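Local coordinates for tungsten-containing formylmethanofuran dehydrogenase 2 subunit C (Methanothermobacter wolfeii, PDB 5T5I), which is the C subunit of a tungsten-containing formylmethanofuran dehydrogenase, an enzyme that probably interconverts carbon dioxide and formylmethanofuran in methanogenesis, at residues G194-R199 against G213-F218. Residues are numbered along the deposited sequence; the frame is centred on the assembly and turned at random.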
loop_
_atom_site.group_PDB
_atom_site.type_symbol
_atom_site.label_atom_id
_atom_site.label_comp_id
_atom_site.label_asym_id
_atom_site.label_seq_id
_atom_site.Cartn_x
_atom_site.Cartn_y
_atom_site.Cartn_z
ATOM N N GLY C 194 -19.624 -4.080 -27.558
ATOM C CA GLY C 194 -19.376 -4.580 -26.221
ATOM C C GLY C 194 -18.067 -4.078 -25.643
ATOM O O GLY C 194 -17.633 -2.960 -25.930
ATOM N N ASN C 195 -17.434 -4.917 -24.826
ATOM C CA ASN C 195 -16.214 -4.594 -24.097
ATOM C C ASN C 195 -14.917 -5.023 -24.791
ATOM O O ASN C 195 -14.924 -5.863 -25.694
ATOM C CB ASN C 195 -16.287 -5.264 -22.707
ATOM C CG ASN C 195 -17.513 -4.864 -21.908
ATOM O OD1 ASN C 195 -17.998 -3.727 -21.991
ATOM N ND2 ASN C 195 -18.059 -5.781 -21.121
ATOM N N VAL C 196 -13.792 -4.446 -24.313
ATOM C CA VAL C 196 -12.420 -4.760 -24.743
ATOM C C VAL C 196 -11.612 -5.030 -23.467
ATOM O O VAL C 196 -11.690 -4.243 -22.526
ATOM C CB VAL C 196 -11.751 -3.607 -25.545
ATOM C CG1 VAL C 196 -10.327 -3.982 -25.980
ATOM C CG2 VAL C 196 -12.595 -3.193 -26.745
ATOM N N VAL C 197 -10.788 -6.084 -23.453
ATOM C CA VAL C 197 -9.936 -6.365 -22.285
ATOM C C VAL C 197 -8.745 -5.384 -22.283
ATOM O O VAL C 197 -8.513 -4.711 -21.279
ATOM C CB VAL C 197 -9.471 -7.843 -22.233
ATOM C CG1 VAL C 197 -8.462 -8.077 -21.108
ATOM C CG2 VAL C 197 -10.669 -8.777 -22.097
ATOM N N ALA C 198 -8.000 -5.303 -23.386
ATOM C CA ALA C 198 -6.821 -4.434 -23.429
ATOM C C ALA C 198 -6.290 -4.164 -24.831
ATOM O O ALA C 198 -6.604 -4.873 -25.785
ATOM C CB ALA C 198 -5.699 -5.051 -22.602
ATOM N N ARG C 199 -5.443 -3.136 -24.910
ATOM C CA ARG C 199 -4.615 -2.774 -26.054
ATOM C C ARG C 199 -5.354 -2.432 -27.345
ATOM O O ARG C 199 -4.840 -2.732 -28.427
ATOM C CB ARG C 199 -3.592 -3.915 -26.306
ATOM C CG ARG C 199 -2.735 -4.226 -25.095
ATOM C CD ARG C 199 -1.964 -5.537 -25.202
ATOM N NE ARG C 199 -1.325 -5.824 -23.921
ATOM C CZ ARG C 199 -0.532 -6.854 -23.653
ATOM N NH1 ARG C 199 -0.216 -7.724 -24.601
ATOM N NH2 ARG C 199 -0.006 -6.994 -22.443
ATOM N N GLY C 213 -18.746 -0.205 -25.191
ATOM C CA GLY C 213 -18.678 -0.786 -23.855
ATOM C C GLY C 213 -17.441 -0.305 -23.116
ATOM O O GLY C 213 -16.921 0.792 -23.378
ATOM N N MET C 214 -16.978 -1.116 -22.171
ATOM C CA MET C 214 -15.836 -0.789 -21.324
ATOM C C MET C 214 -14.523 -1.333 -21.871
ATOM O O MET C 214 -14.446 -2.515 -22.203
ATOM C CB MET C 214 -16.072 -1.379 -19.915
ATOM C CG MET C 214 -14.927 -1.156 -18.944
ATOM S SD MET C 214 -15.333 -1.714 -17.276
ATOM C CE MET C 214 -14.060 -0.927 -16.362
ATOM N N MET C 215 -13.469 -0.498 -21.869
ATOM C CA MET C 215 -12.094 -0.935 -22.164
ATOM C C MET C 215 -11.492 -1.132 -20.760
ATOM O O MET C 215 -11.401 -0.156 -20.013
ATOM C CB MET C 215 -11.276 0.120 -22.934
ATOM C CG MET C 215 -11.796 0.406 -24.314
ATOM S SD MET C 215 -10.597 1.252 -25.363
ATOM C CE MET C 215 -10.257 2.670 -24.420
ATOM N N GLN C 216 -11.162 -2.369 -20.356
ATOM C CA GLN C 216 -10.606 -2.586 -19.008
ATOM C C GLN C 216 -9.263 -1.854 -18.818
ATOM O O GLN C 216 -9.021 -1.295 -17.748
ATOM C CB GLN C 216 -10.419 -4.080 -18.688
ATOM C CG GLN C 216 -11.706 -4.896 -18.589
ATOM C CD GLN C 216 -11.428 -6.344 -18.221
ATOM O OE1 GLN C 216 -10.516 -6.657 -17.449
ATOM N NE2 GLN C 216 -12.225 -7.271 -18.730
ATOM N N GLU C 217 -8.407 -1.877 -19.863
ATOM C CA GLU C 217 -7.082 -1.251 -19.888
ATOM C C GLU C 217 -6.853 -0.586 -21.235
ATOM O O GLU C 217 -7.398 -1.034 -22.235
ATOM C CB GLU C 217 -5.993 -2.306 -19.710
ATOM C CG GLU C 217 -6.060 -3.085 -18.408
ATOM C CD GLU C 217 -5.126 -4.278 -18.429
ATOM O OE1 GLU C 217 -3.896 -4.066 -18.526
ATOM O OE2 GLU C 217 -5.623 -5.426 -18.479
ATOM N N PHE C 218 -6.043 0.474 -21.257
ATOM C CA PHE C 218 -5.715 1.188 -22.488
ATOM C C PHE C 218 -4.187 1.419 -22.562
ATOM O O PHE C 218 -3.450 0.691 -21.896
ATOM C CB PHE C 218 -6.587 2.448 -22.633
ATOM C CG PHE C 218 -6.620 3.136 -23.990
ATOM C CD1 PHE C 218 -6.694 2.397 -25.168
ATOM C CD2 PHE C 218 -6.519 4.517 -24.086
ATOM C CE1 PHE C 218 -6.691 3.031 -26.408
ATOM C CE2 PHE C 218 -6.518 5.147 -25.331
ATOM C CZ PHE C 218 -6.628 4.403 -26.482
HETATM O O HOH W 1 -3.770 -2.032 -22.626
#
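V196 pairs with the chain around M215 through two nearly straight backbone bonds. V196 N donates to M214 O at 2.9 Å, and Q216 N donates to V196 O, also at 2.9 Å. Weak backbone bonds flank them, G213 N to G194 O and E217 N to V197 O. Beyond these, a water joins R199 N to F218 O.

One side chain joins the backbone pairing. CG of N195 stands anti to its carbonyl carbon, beside the backbone N (chi1 -57°), and this brings OD1 to M214 N at 2.8 Å. The bond is straight, with the donor tilted 27° from the amide's carbonyl plane. With an alanine in place of N195, M214 N is likely to lose this acceptor.

Apolar contacts are modest. V196 CB meets M215 CG at 4.2 Å, and A198 CB lies 4.0 Å from E217 CB. Apart from these, V197 and Q216 lie side by side, pointing the same way, with V197 CG2 4.0 Å from Q216 NE2. E217 and R199 each turn their charge to the chain of another protein, in separate salt bridges.

Strand 177-179 runs parallel to 196-198 on its other flank. Such stacking of successive parallel coils is characteristic of a beta-helix (solenoid), here near its C-terminal end.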